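Local coordinates for protein 23S rRNA-specific endonuclease VapC20 (Mycobacterium tuberculosis H37Rv, PDB 5WZF) that cleaves the sarcin-ricin loop of 23S rRNA as the magnesium-dependent endoribonuclease toxin of a type II toxin-antitoxin system, at residues R38-A41 with S42-P45; R77-T80 with V81-V84. One frame throughout, in Å; residues are numbered along the deposited sequence.

Contact 1. Residues R38-A41 with S42-P45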
ATOM      1  N   ARG B  38      23.664  11.230  -1.508  1.00 25.15           N
ATOM      2  CA  ARG B  38      24.057  12.636  -1.526  1.00 27.27           C
ATOM      3  C   ARG B  38      22.912  13.516  -1.034  1.00 26.35           C
ATOM      4  O   ARG B  38      23.121  14.440  -0.247  1.00 28.11           O
ATOM      5  CB  ARG B  38      24.494  13.064  -2.929  1.00 31.54           C
ATOM      6  CG  ARG B  38      25.805  12.438  -3.385  1.00 42.10           C
ATOM      7  CD  ARG B  38      26.358  13.129  -4.625  1.00 52.04           C
ATOM      8  NE  ARG B  38      25.480  12.989  -5.785  1.00 57.19           N
ATOM      9  CZ  ARG B  38      25.510  11.961  -6.626  1.00 61.66           C
ATOM     10  NH1 ARG B  38      26.379  10.975  -6.442  1.00 62.29           N
ATOM     11  NH2 ARG B  38      24.674  11.917  -7.655  1.00 64.19           N
ATOM     12  N   LEU B  39      21.701  13.221  -1.497  1.00 24.18           N
ATOM     13  CA  LEU B  39      20.519  13.956  -1.062  1.00 25.83           C
ATOM     14  C   LEU B  39      20.258  13.763   0.427  1.00 27.41           C
ATOM     15  O   LEU B  39      19.883  14.702   1.127  1.00 26.23           O
ATOM     16  CB  LEU B  39      19.290  13.521  -1.861  1.00 26.07           C
ATOM     17  CG  LEU B  39      19.189  14.072  -3.281  1.00 25.88           C
ATOM     18  CD1 LEU B  39      18.070  13.380  -4.046  1.00 27.49           C
ATOM     19  CD2 LEU B  39      18.966  15.573  -3.234  1.00 26.85           C
ATOM     20  N   TRP B  40      20.442  12.533   0.897  1.00 25.46           N
ATOM     21  CA  TRP B  40      20.243  12.209   2.304  1.00 21.64           C
ATOM     22  C   TRP B  40      21.187  13.015   3.189  1.00 25.96           C
ATOM     23  O   TRP B  40      20.824  13.423   4.293  1.00 28.58           O
ATOM     24  CB  TRP B  40      20.450  10.711   2.535  1.00 21.89           C
ATOM     25  CG  TRP B  40      20.012  10.236   3.884  1.00 25.13           C
ATOM     26  CD1 TRP B  40      20.808   9.736   4.874  1.00 30.56           C
ATOM     27  CD2 TRP B  40      18.675  10.214   4.393  1.00 27.43           C
ATOM     28  NE1 TRP B  40      20.046   9.405   5.969  1.00 31.40           N
ATOM     29  CE2 TRP B  40      18.733   9.689   5.699  1.00 28.78           C
ATOM     30  CE3 TRP B  40      17.432  10.589   3.871  1.00 25.19           C
ATOM     31  CZ2 TRP B  40      17.598   9.527   6.490  1.00 30.45           C
ATOM     32  CZ3 TRP B  40      16.307  10.428   4.656  1.00 29.02           C
ATOM     33  CH2 TRP B  40      16.399   9.902   5.954  1.00 31.57           C
ATOM     34  N   ALA B  41      22.400  13.246   2.697  1.00 25.98           N
ATOM     35  CA  ALA B  41      23.412  13.962   3.464  1.00 30.32           C
ATOM     36  C   ALA B  41      23.120  15.458   3.547  1.00 31.46           C
ATOM     37  O   ALA B  41      23.579  16.131   4.467  1.00 35.63           O
ATOM     38  CB  ALA B  41      24.792  13.725   2.865  1.00 31.33           C
ATOM     39  N   SER B  42      22.355  15.979   2.591  1.00 31.83           N
ATOM     40  CA  SER B  42      22.066  17.413   2.557  1.00 36.01           C
ATOM     41  C   SER B  42      20.612  17.716   2.910  1.00 35.82           C
ATOM     42  O   SER B  42      20.124  18.821   2.672  1.00 33.41           O
ATOM     43  CB  SER B  42      22.396  17.992   1.179  1.00 36.17           C
ATOM     44  OG  SER B  42      21.570  17.421   0.179  1.00 34.68           O
ATOM     45  N   LYS B  43      19.925  16.734   3.486  1.00 29.59           N
ATOM     46  CA  LYS B  43      18.519  16.892   3.839  1.00 29.51           C
ATOM     47  C   LYS B  43      18.336  17.894   4.981  1.00 34.11           C
ATOM     48  O   LYS B  43      19.254  18.110   5.775  1.00 34.54           O
ATOM     49  CB  LYS B  43      17.911  15.539   4.222  1.00 29.00           C
ATOM     50  CG  LYS B  43      18.418  14.973   5.535  1.00 32.68           C
ATOM     51  CD  LYS B  43      17.810  13.608   5.813  1.00 33.08           C
ATOM     52  CE  LYS B  43      18.446  12.963   7.029  1.00 34.24           C
ATOM     53  NZ  LYS B  43      19.918  12.808   6.855  1.00 31.92           N
ATOM     54  N   PRO B  44      17.148  18.519   5.056  1.00 33.65           N
ATOM     55  CA  PRO B  44      16.788  19.430   6.147  1.00 37.16           C
ATOM     56  C   PRO B  44      16.520  18.672   7.453  1.00 38.00           C
ATOM     57  O   PRO B  44      16.448  17.443   7.426  1.00 35.62           O
ATOM     58  CB  PRO B  44      15.518  20.109   5.621  1.00 38.17           C
ATOM     59  CG  PRO B  44      14.924  19.121   4.708  1.00 37.40           C
ATOM     60  CD  PRO B  44      16.089  18.457   4.032  1.00 36.29           C
ATOM     61  N   PRO B  45      16.380  19.390   8.584  1.00 41.90           N
ATOM     62  CA  PRO B  45      16.179  18.720   9.876  1.00 43.86           C
ATOM     63  C   PRO B  45      14.853  17.973  10.012  1.00 47.01           C
ATOM     64  O   PRO B  45      14.796  16.972  10.724  1.00 45.82           O
ATOM     65  CB  PRO B  45      16.235  19.876  10.879  1.00 48.95           C
ATOM     66  CG  PRO B  45      15.872  21.082  10.085  1.00 49.39           C
ATOM     67  CD  PRO B  45      16.485  20.852   8.745  1.00 45.38           C
TER
HETATM   68  O   HOH W   1      22.144  17.856   5.904  1.00 43.11           O
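Lys43 folds back over the indole of Trp40 and shows how one lysine can serve a ring and a helix end together. Its contact with the ring is a cation-pi interaction: NZ lies 3.5 Å from the centroid of the five-membered ring of Trp40, 11° off the normal. The adjoining methylene makes a CH-pi contact, with CE 3.6 Å from the centroid of the six-membered ring. The chain runs extended as far as CE and then bends at its last torsion (chi4 -58°), which turns NZ toward the carbonyl of Trp40.

Hydrogen bonds come next. Lys43 NZ donates to Trp40 O at 2.8 Å, tilted 28° from the carbonyl plane, and its charge probably suits the negative end of the helix. Ser42 N reaches Leu39 O at 3.1 Å from above that carbonyl's plane, and bonds only weakly to Arg38 O. A water bridges Ala41 O (2.7 Å) and Lys43 O (2.9 Å).

In the PIN-domain fold this stretch takes the chain from helix 33-41 to strand 46-50. Leu39 and Trp40 pack on Phe21 of helix 19-25, while Tyr127 of strand 125-127 touches Ser42 and Lys43 and hydrogen-bonds to Leu39 O.

Contact 2. Residues R77-T80 with V81-V84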
ATOM      1  N   ARG B  77      10.412   2.874  10.920  1.00 19.68           N
ATOM      2  CA  ARG B  77       9.265   3.146  11.778  1.00 25.62           C
ATOM      3  C   ARG B  77       9.687   3.325  13.241  1.00 23.48           C
ATOM      4  O   ARG B  77       8.948   3.909  14.031  1.00 24.05           O
ATOM      5  CB  ARG B  77       8.232   2.027  11.664  1.00 22.56           C
ATOM      6  CG  ARG B  77       8.447   0.890  12.649  1.00 21.43           C
ATOM      7  CD  ARG B  77       7.592  -0.313  12.300  1.00 19.04           C
ATOM      8  NE  ARG B  77       7.633  -1.342  13.338  1.00 22.31           N
ATOM      9  CZ  ARG B  77       8.598  -2.249  13.457  1.00 20.50           C
ATOM     10  NH1 ARG B  77       9.611  -2.259  12.600  1.00 18.86           N
ATOM     11  NH2 ARG B  77       8.548  -3.149  14.428  1.00 21.27           N
ATOM     12  N   LEU B  78      10.871   2.827  13.593  1.00 21.83           N
ATOM     13  CA  LEU B  78      11.387   2.946  14.956  1.00 23.70           C
ATOM     14  C   LEU B  78      12.200   4.223  15.155  1.00 25.83           C
ATOM     15  O   LEU B  78      12.610   4.536  16.274  1.00 28.00           O
ATOM     16  CB  LEU B  78      12.260   1.738  15.315  1.00 26.22           C
ATOM     17  CG  LEU B  78      11.686   0.337  15.083  1.00 22.83           C
ATOM     18  CD1 LEU B  78      12.717  -0.719  15.431  1.00 25.97           C
ATOM     19  CD2 LEU B  78      10.428   0.135  15.900  1.00 23.79           C
ATOM     20  N   SER B  79      12.438   4.954  14.070  1.00 33.58           N
ATOM     21  CA  SER B  79      13.303   6.130  14.113  1.00 32.34           C
ATOM     22  C   SER B  79      12.764   7.229  15.022  1.00 31.08           C
ATOM     23  O   SER B  79      11.560   7.469  15.079  1.00 26.47           O
ATOM     24  CB  SER B  79      13.512   6.692  12.706  1.00 27.37           C
ATOM     25  OG  SER B  79      14.374   7.819  12.732  1.00 29.08           O
ATOM     26  N   THR B  80      13.672   7.883  15.739  1.00 33.34           N
ATOM     27  CA  THR B  80      13.330   9.052  16.538  1.00 34.63           C
ATOM     28  C   THR B  80      13.584  10.316  15.725  1.00 34.18           C
ATOM     29  O   THR B  80      13.289  11.426  16.166  1.00 38.93           O
ATOM     30  CB  THR B  80      14.147   9.114  17.840  1.00 36.59           C
ATOM     31  OG1 THR B  80      15.543   9.136  17.520  1.00 37.28           O
ATOM     32  CG2 THR B  80      13.850   7.909  18.728  1.00 38.05           C
ATOM     33  N   VAL B  81      14.133  10.129  14.528  1.00 28.59           N
ATOM     34  CA  VAL B  81      14.530  11.240  13.670  1.00 27.91           C
ATOM     35  C   VAL B  81      13.551  11.440  12.514  1.00 32.87           C
ATOM     36  O   VAL B  81      13.164  12.567  12.197  1.00 38.71           O
ATOM     37  CB  VAL B  81      15.950  11.017  13.112  1.00 38.00           C
ATOM     38  CG1 VAL B  81      16.261  12.016  12.019  1.00 43.34           C
ATOM     39  CG2 VAL B  81      16.970  11.114  14.229  1.00 38.95           C
ATOM     40  N   VAL B  82      13.147  10.342  11.889  1.00 25.06           N
ATOM     41  CA  VAL B  82      12.171  10.406  10.810  1.00 23.25           C
ATOM     42  C   VAL B  82      10.758  10.344  11.378  1.00 27.40           C
ATOM     43  O   VAL B  82      10.426   9.433  12.133  1.00 29.56           O
ATOM     44  CB  VAL B  82      12.372   9.266   9.797  1.00 19.81           C
ATOM     45  CG1 VAL B  82      11.284   9.306   8.732  1.00 24.90           C
ATOM     46  CG2 VAL B  82      13.755   9.354   9.167  1.00 20.12           C
ATOM     47  N   ARG B  83       9.937  11.326  11.020  1.00 28.40           N
ATOM     48  CA  ARG B  83       8.545  11.357  11.450  1.00 28.85           C
ATOM     49  C   ARG B  83       7.698  10.494  10.527  1.00 27.09           C
ATOM     50  O   ARG B  83       7.643  10.728   9.320  1.00 24.23           O
ATOM     51  CB  ARG B  83       8.020  12.791  11.468  1.00 33.58           C
ATOM     52  CG  ARG B  83       8.952  13.776  12.155  1.00 40.51           C
ATOM     53  CD  ARG B  83       8.301  15.139  12.316  1.00 48.40           C
ATOM     54  NE  ARG B  83       9.233  16.123  12.861  1.00 57.97           N
ATOM     55  CZ  ARG B  83       8.883  17.336  13.275  1.00 65.57           C
ATOM     56  NH1 ARG B  83       9.800  18.165  13.755  1.00 69.19           N
ATOM     57  NH2 ARG B  83       7.614  17.720  13.213  1.00 67.82           N
ATOM     58  N   VAL B  84       7.042   9.488  11.093  1.00 26.79           N
ATOM     59  CA  VAL B  84       6.227   8.587  10.293  1.00 25.65           C
ATOM     60  C   VAL B  84       4.745   8.850  10.540  1.00 27.27           C
ATOM     61  O   VAL B  84       4.202   8.505  11.590  1.00 30.17           O
ATOM     62  CB  VAL B  84       6.547   7.116  10.592  1.00 24.79           C
ATOM     63  CG1 VAL B  84       5.719   6.209   9.695  1.00 24.97           C
ATOM     64  CG2 VAL B  84       8.033   6.849  10.408  1.00 26.35           C
TER
HETATM   65  O   HOH W   2       9.594   7.004  13.722  1.00 39.00           O
HETATM   66  O   HOH W   3       9.792   9.559  14.762  1.00 43.94           O
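Ser79 turns its side chain across to the residues that follow it, an instructive case of a single hydroxyl organising a chain reversal. Beginning at CB, the methylene lies 3.8 Å from Val82 N, and it also approaches the side chain of Val82. Because OG stands trans to the serine's own nitrogen (chi1 -179°), the oxygen is carried forward, along the direction the chain takes next, and there it accepts two backbone N-H groups. The bond from Val82 N to Ser79 OG is 2.9 Å long and almost straight, at 175°. The second, from Val81 N to Ser79 OG, has the same length of 2.9 Å but is more bent, at 151°. Two successive amides thus converge on one atom, which also lies against aliphatic carbons of both valines, with Val81 CB 3.6 Å and Val82 CB 3.8 Å from Ser79 OG.

The bond to Val81 N, two residues on, defines an ST turn. It sits at the bend where the loop that follows helix 67-74 turns into strand 82-85, the outermost strand, within this chain, on one side of the parallel sheet of the PIN domain, where Arg83 pairs through its backbone with Val47 and Thr49 of strand 46-50.

Inside the bend a water spans the backbone, lying 2.8 Å from Ser79 O and 2.7 Å from Val82 O, although other acceptors compete for its protons, so neither bond is certain. Farther back, Val84 directs its CB toward the loop, and the CG2 methyl comes to 4.1 Å from Arg77 CA; both residues also pack against Leu54 of helix 51-63. The guanidinium of Arg77 leads elsewhere, with NH1 bonded to Ala74 O and NE in a salt bridge with an acidic side chain of the other subunit of the homodimer.

Both contacts illustrate how a PIN domain joins a helix to the next parallel strand: contact 1 delivers the chain to strand 46-50 and contact 2 to strand 82-85, which lie side by side in the sheet. Their centres are about 15 Å apart, yet they touch, since Trp40 CH2 packs against Val82 CG2 at 4.2 Å. Trp40 is thus the residue of contact 1 that reaches contact 2. Neither belongs to the predicted magnesium site: the side chain of Asp18 is about 11 Å from that of Leu39 in contact 1 and about 12 Å from that of Val82 in contact 2.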